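Local coordinates for protein peptidoglycan-binding domain 1 (Burkholderia, PDB 5NM7) that is a modular phage endolysin that probably binds bacterial peptidoglycan through its N-terminal domain and cleaves the glycan with a large lysozyme-like catalytic domain, at residues D13-Q18 with I30-G35; G50-G55 with R73-A78. One frame throughout, in Å; residues are numbered along the deposited sequence.

Interaction 1 (D13-Q18 with I30-G35); sequences DVSYLQ and IDAIYG. With GLY (glycine), chain D.
Gln18 reaches from the helix into the turn of residues 30-35 and uses both ends of its amide there. Its OE1 accepts from Ala32 N at 2.9 Å, with the donor tilted 20° from the carbonyl plane; a second, weak bond comes from Asp31 N. Its NE2 donates to Asp31 OD1 at 2.9 Å, nearly along the C-O axis, with the oxygen close to the amide plane. The side chain runs extended beyond CG, which carries the amide out to the turn. NE2 has a further bond to Thr38 OG1; the backbone N-H at OE1 and the carboxylate at NE2 set which end is which. Asp31 OD1 also accepts from Ile33 N, met from above the carboxylate plane (60° out of it), which closes an Asx turn.

The same carboxylate binds the amino group of a bound glycine: GLY (chain D) N lies 2.8 Å from Asp31 OD2 and 2.8 Å from Ile33 O. Gln18, itself part of this pocket, also holds the Asp31 carboxylate through NE2. Backbone N atoms of Ala37 and Thr38 bind the ligand too.

Beneath this polar layer, Val14 CG1 presses on the turn's backbone, 3.5 Å from Ala32 C, and Leu17 CD2 approaches Tyr34 CE1 obliquely at 3.4 Å. Ser15 CB rests against Ile30 CG2 at 3.8 Å.

Within the putative peptidoglycan-binding domain, the loop thus lies along helix 12-23 just before helix 36-48 begins, with Tyr34 touching Arg39 and Val42 of the latter and Leu17 reaching Trp62 and Leu65 of helix 59-67.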
# COMPACT_ATOMS: atom_id res chain seq x y z
N ASP A 13 -9.62 0.64 -24.92
CA ASP A 13 -9.43 -0.10 -23.68
C ASP A 13 -10.62 0.06 -22.73
O ASP A 13 -10.96 -0.86 -22.01
CB ASP A 13 -8.12 0.30 -22.97
CG ASP A 13 -6.86 -0.15 -23.72
OD1 ASP A 13 -6.88 -1.18 -24.44
OD2 ASP A 13 -5.83 0.53 -23.56
N VAL A 14 -11.24 1.24 -22.70
CA VAL A 14 -12.40 1.48 -21.88
C VAL A 14 -13.61 0.71 -22.40
O VAL A 14 -14.32 0.10 -21.62
CB VAL A 14 -12.74 2.98 -21.75
CG1 VAL A 14 -14.00 3.20 -20.96
CG2 VAL A 14 -11.57 3.70 -21.09
N SER A 15 -13.84 0.72 -23.71
CA SER A 15 -15.01 -0.02 -24.20
C SER A 15 -14.80 -1.51 -23.93
O SER A 15 -15.76 -2.18 -23.60
CB SER A 15 -15.34 0.30 -25.67
OG SER A 15 -14.20 0.31 -26.44
N TYR A 16 -13.57 -2.00 -24.04
CA TYR A 16 -13.25 -3.39 -23.69
C TYR A 16 -13.58 -3.65 -22.21
O TYR A 16 -14.29 -4.59 -21.88
CB TYR A 16 -11.80 -3.72 -23.99
CG TYR A 16 -11.45 -5.15 -23.67
CD1 TYR A 16 -11.95 -6.19 -24.47
CD2 TYR A 16 -10.69 -5.48 -22.56
CE1 TYR A 16 -11.67 -7.52 -24.17
CE2 TYR A 16 -10.39 -6.81 -22.26
CZ TYR A 16 -10.89 -7.82 -23.07
OH TYR A 16 -10.61 -9.13 -22.78
N LEU A 17 -13.16 -2.75 -21.33
CA LEU A 17 -13.55 -2.86 -19.92
C LEU A 17 -15.06 -2.91 -19.73
O LEU A 17 -15.58 -3.74 -18.98
CB LEU A 17 -12.98 -1.69 -19.11
CG LEU A 17 -13.35 -1.62 -17.64
CD1 LEU A 17 -12.72 -2.77 -16.84
CD2 LEU A 17 -12.90 -0.27 -17.10
N GLN A 18 -15.78 -2.01 -20.39
CA GLN A 18 -17.23 -1.91 -20.24
C GLN A 18 -17.89 -3.24 -20.67
O GLN A 18 -18.76 -3.78 -19.99
CB GLN A 18 -17.76 -0.76 -21.04
CG GLN A 18 -17.39 0.60 -20.46
CD GLN A 18 -17.64 1.76 -21.38
OE1 GLN A 18 -17.57 1.65 -22.61
NE2 GLN A 18 -17.92 2.91 -20.80
N ILE A 30 -21.93 1.13 -23.74
CA ILE A 30 -20.58 0.89 -24.22
C ILE A 30 -20.18 2.08 -25.10
O ILE A 30 -20.33 2.05 -26.33
CB ILE A 30 -20.47 -0.43 -25.01
CG1 ILE A 30 -20.97 -1.61 -24.16
CG2 ILE A 30 -19.04 -0.68 -25.44
CD1 ILE A 30 -21.26 -2.85 -24.98
N ASP A 31 -19.64 3.12 -24.47
CA ASP A 31 -19.31 4.36 -25.14
C ASP A 31 -17.83 4.73 -25.05
O ASP A 31 -17.47 5.80 -25.53
CB ASP A 31 -20.15 5.48 -24.55
CG ASP A 31 -19.86 5.73 -23.07
OD1 ASP A 31 -19.05 4.98 -22.49
OD2 ASP A 31 -20.48 6.63 -22.49
N ALA A 32 -16.99 3.85 -24.48
CA ALA A 32 -15.55 4.06 -24.39
C ALA A 32 -15.18 5.26 -23.47
O ALA A 32 -14.08 5.80 -23.60
CB ALA A 32 -14.94 4.22 -25.79
N ILE A 33 -16.07 5.64 -22.58
CA ILE A 33 -15.84 6.76 -21.63
C ILE A 33 -15.92 6.19 -20.21
O ILE A 33 -16.97 5.68 -19.79
CB ILE A 33 -16.88 7.88 -21.77
CG1 ILE A 33 -16.80 8.54 -23.15
CG2 ILE A 33 -16.71 8.95 -20.68
CD1 ILE A 33 -18.03 9.35 -23.50
N TYR A 34 -14.82 6.31 -19.48
CA TYR A 34 -14.78 5.84 -18.10
C TYR A 34 -15.28 7.01 -17.25
O TYR A 34 -14.49 7.80 -16.75
CB TYR A 34 -13.33 5.44 -17.76
CG TYR A 34 -13.12 4.54 -16.58
CD1 TYR A 34 -12.27 3.45 -16.69
CD2 TYR A 34 -13.68 4.81 -15.33
CE1 TYR A 34 -12.00 2.64 -15.62
CE2 TYR A 34 -13.42 3.98 -14.25
CZ TYR A 34 -12.56 2.89 -14.41
OH TYR A 34 -12.25 2.04 -13.37
N GLY A 35 -16.59 7.09 -17.11
CA GLY A 35 -17.21 8.11 -16.30
C GLY A 35 -17.71 7.50 -15.01
O GLY A 35 -17.31 6.38 -14.63
N GLY D . -19.72 6.10 -19.89
CA GLY D . -20.46 7.05 -19.04
C GLY D . -20.18 6.77 -17.58
O GLY D . -19.37 5.89 -17.24
OXT GLY D . -20.77 7.44 -16.73

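Interaction 2 (G50-G55 with R73-A78); sequences GLVADG and RHLTDA. With GLY (glycine), chain C.
Asp77 OD1 is gripped by two groups. Ala53 N donates to it at 2.8 Å with a nearly straight N-H...O angle of 168°, approaching on the syn side of the carboxylate but 33° out of its plane; Arg95 NH1 of helix 91-101 forms a salt bridge to the same oxygen. The backbone bond and the arginine together restrict the rotation of the carboxylate and would be expected to stabilise its negative charge. Its other oxygen, OD2, sits 3.4 Å from Ala53 CB, so the carboxylate lies against both the amide and the methyl group of one residue.

A water supplies a second polar link, donating to Gly50 O at 2.7 Å and to Leu75 O at 2.7 Å. These carbonyl oxygens, 4.3 Å apart, are joined by its two hydrogens. Beside the bridge, Thr76 CG2 touches Gly50 O at 3.5 Å. The threonine's hydroxyl is turned to another task: OG1 stands between the backbone N and the carbonyl carbon (chi1 73°) and caps the helix that follows.

Packing is centred on Val52: CG2, anti to its own carbonyl carbon, lies against Leu75 O at 3.4 Å and makes its apolar contact with Leu75 CB at 4.0 Å; both side chains also touch Leu80 and Asn98.

Within 50-55, Asp54 OD2 accepts from the nitrogen of a second bound glycine, GLY (chain C), which is also held by Ile56 O, Lys60 N and Thr61 OG1.

The arrangement combines an inverse gamma turn centred on Ala53 with a helix N-terminus: Thr76 is the N-cap, and the bond from its N to Asp79 OD2 is consistent with a capping box. It joins a loop of the putative peptidoglycan-binding domain to the start of helix 77-87.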
# COMPACT_ATOMS: atom_id res chain seq x y z
N GLY A 50 -14.70 -9.75 -3.92
CA GLY A 50 -13.64 -9.76 -2.92
C GLY A 50 -12.39 -8.97 -3.29
O GLY A 50 -11.28 -9.35 -2.91
N LEU A 51 -12.56 -7.92 -4.08
CA LEU A 51 -11.47 -7.01 -4.38
C LEU A 51 -11.67 -5.77 -3.51
O LEU A 51 -12.74 -5.55 -2.96
CB LEU A 51 -11.50 -6.59 -5.85
CG LEU A 51 -11.17 -7.65 -6.90
CD1 LEU A 51 -11.77 -7.27 -8.23
CD2 LEU A 51 -9.69 -7.75 -7.10
N VAL A 52 -10.66 -4.94 -3.45
CA VAL A 52 -10.84 -3.60 -2.89
C VAL A 52 -11.66 -2.73 -3.87
O VAL A 52 -11.27 -2.56 -5.02
CB VAL A 52 -9.48 -2.97 -2.60
CG1 VAL A 52 -9.62 -1.49 -2.28
CG2 VAL A 52 -8.83 -3.74 -1.45
N ALA A 53 -12.76 -2.17 -3.37
CA ALA A 53 -13.68 -1.38 -4.20
C ALA A 53 -13.21 0.05 -4.27
O ALA A 53 -13.66 0.91 -3.49
CB ALA A 53 -15.09 -1.46 -3.68
N ASP A 54 -12.27 0.31 -5.16
CA ASP A 54 -11.72 1.66 -5.37
C ASP A 54 -12.15 2.28 -6.70
O ASP A 54 -11.83 3.44 -6.97
CB ASP A 54 -10.20 1.71 -5.22
CG ASP A 54 -9.46 0.80 -6.19
OD1 ASP A 54 -10.09 0.33 -7.16
OD2 ASP A 54 -8.23 0.56 -5.96
N GLY A 55 -12.84 1.53 -7.54
CA GLY A 55 -13.28 2.08 -8.82
C GLY A 55 -12.18 2.26 -9.84
O GLY A 55 -12.41 2.88 -10.88
N ARG A 73 -3.68 -13.66 -1.26
CA ARG A 73 -2.74 -12.70 -0.60
C ARG A 73 -3.21 -11.25 -0.73
O ARG A 73 -2.64 -10.35 -0.07
CB ARG A 73 -1.35 -12.79 -1.23
CG ARG A 73 -0.62 -14.09 -0.91
CD ARG A 73 0.69 -14.18 -1.67
NE ARG A 73 0.46 -14.63 -3.05
CZ ARG A 73 1.09 -14.20 -4.15
NH1 ARG A 73 2.01 -13.23 -4.13
NH2 ARG A 73 0.77 -14.74 -5.32
N HIS A 74 -4.14 -10.99 -1.64
CA HIS A 74 -4.54 -9.59 -1.90
C HIS A 74 -5.54 -9.08 -0.90
O HIS A 74 -6.41 -9.79 -0.41
CB HIS A 74 -5.07 -9.43 -3.32
CG HIS A 74 -4.00 -9.62 -4.34
ND1 HIS A 74 -4.27 -9.75 -5.69
CD2 HIS A 74 -2.66 -9.69 -4.21
CE1 HIS A 74 -3.12 -9.89 -6.34
NE2 HIS A 74 -2.13 -9.85 -5.47
N LEU A 75 -5.42 -7.78 -0.62
CA LEU A 75 -6.33 -7.11 0.27
C LEU A 75 -7.74 -7.13 -0.27
O LEU A 75 -7.96 -7.03 -1.48
CB LEU A 75 -5.86 -5.65 0.45
CG LEU A 75 -6.20 -4.95 1.74
CD1 LEU A 75 -5.48 -5.62 2.91
CD2 LEU A 75 -5.86 -3.47 1.66
N THR A 76 -8.71 -7.25 0.63
CA THR A 76 -10.15 -7.17 0.31
C THR A 76 -10.83 -5.96 0.96
O THR A 76 -10.29 -5.39 1.90
CB THR A 76 -10.86 -8.45 0.77
OG1 THR A 76 -10.97 -8.44 2.21
CG2 THR A 76 -10.11 -9.73 0.33
N ASP A 77 -12.04 -5.63 0.52
CA ASP A 77 -12.88 -4.61 1.18
C ASP A 77 -13.03 -4.88 2.66
O ASP A 77 -12.97 -3.95 3.48
CB ASP A 77 -14.31 -4.57 0.61
CG ASP A 77 -14.46 -3.63 -0.52
OD1 ASP A 77 -13.54 -2.81 -0.78
OD2 ASP A 77 -15.54 -3.71 -1.17
N ALA A 78 -13.24 -6.16 3.00
CA ALA A 78 -13.45 -6.55 4.38
C ALA A 78 -12.23 -6.25 5.24
O ALA A 78 -12.39 -5.90 6.42
CB ALA A 78 -13.82 -8.02 4.51
N GLY C . -7.84 -1.42 -7.83
CA GLY C . -6.43 -1.77 -8.19
C GLY C . -6.31 -3.01 -9.06
O GLY C . -5.20 -3.56 -9.16
OXT GLY C . -7.29 -3.44 -9.70
O HOH W 1 -8.65 -9.04 -3.22

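How the interactions relate
From the N terminus, interaction 1 comes first: residues 30-35 return to helix 12-23, closing the loop between that helix and helix 36-48. Interaction 2 follows in series, neither nested nor crossed, and closes a longer excursion: after helix 36-48, residues 50-55 meet residues 73-78, with helix 59-67 in between. Although their centres are 22 Å apart, the two touch directly, because Tyr34 OH lies 2.6 Å from Gly55 O, a probable hydrogen bond. Interaction 1 ties the loop before helix 36-48 to helix 12-23, while interaction 2 ties the putative peptidoglycan-binding domain to helix 77-87.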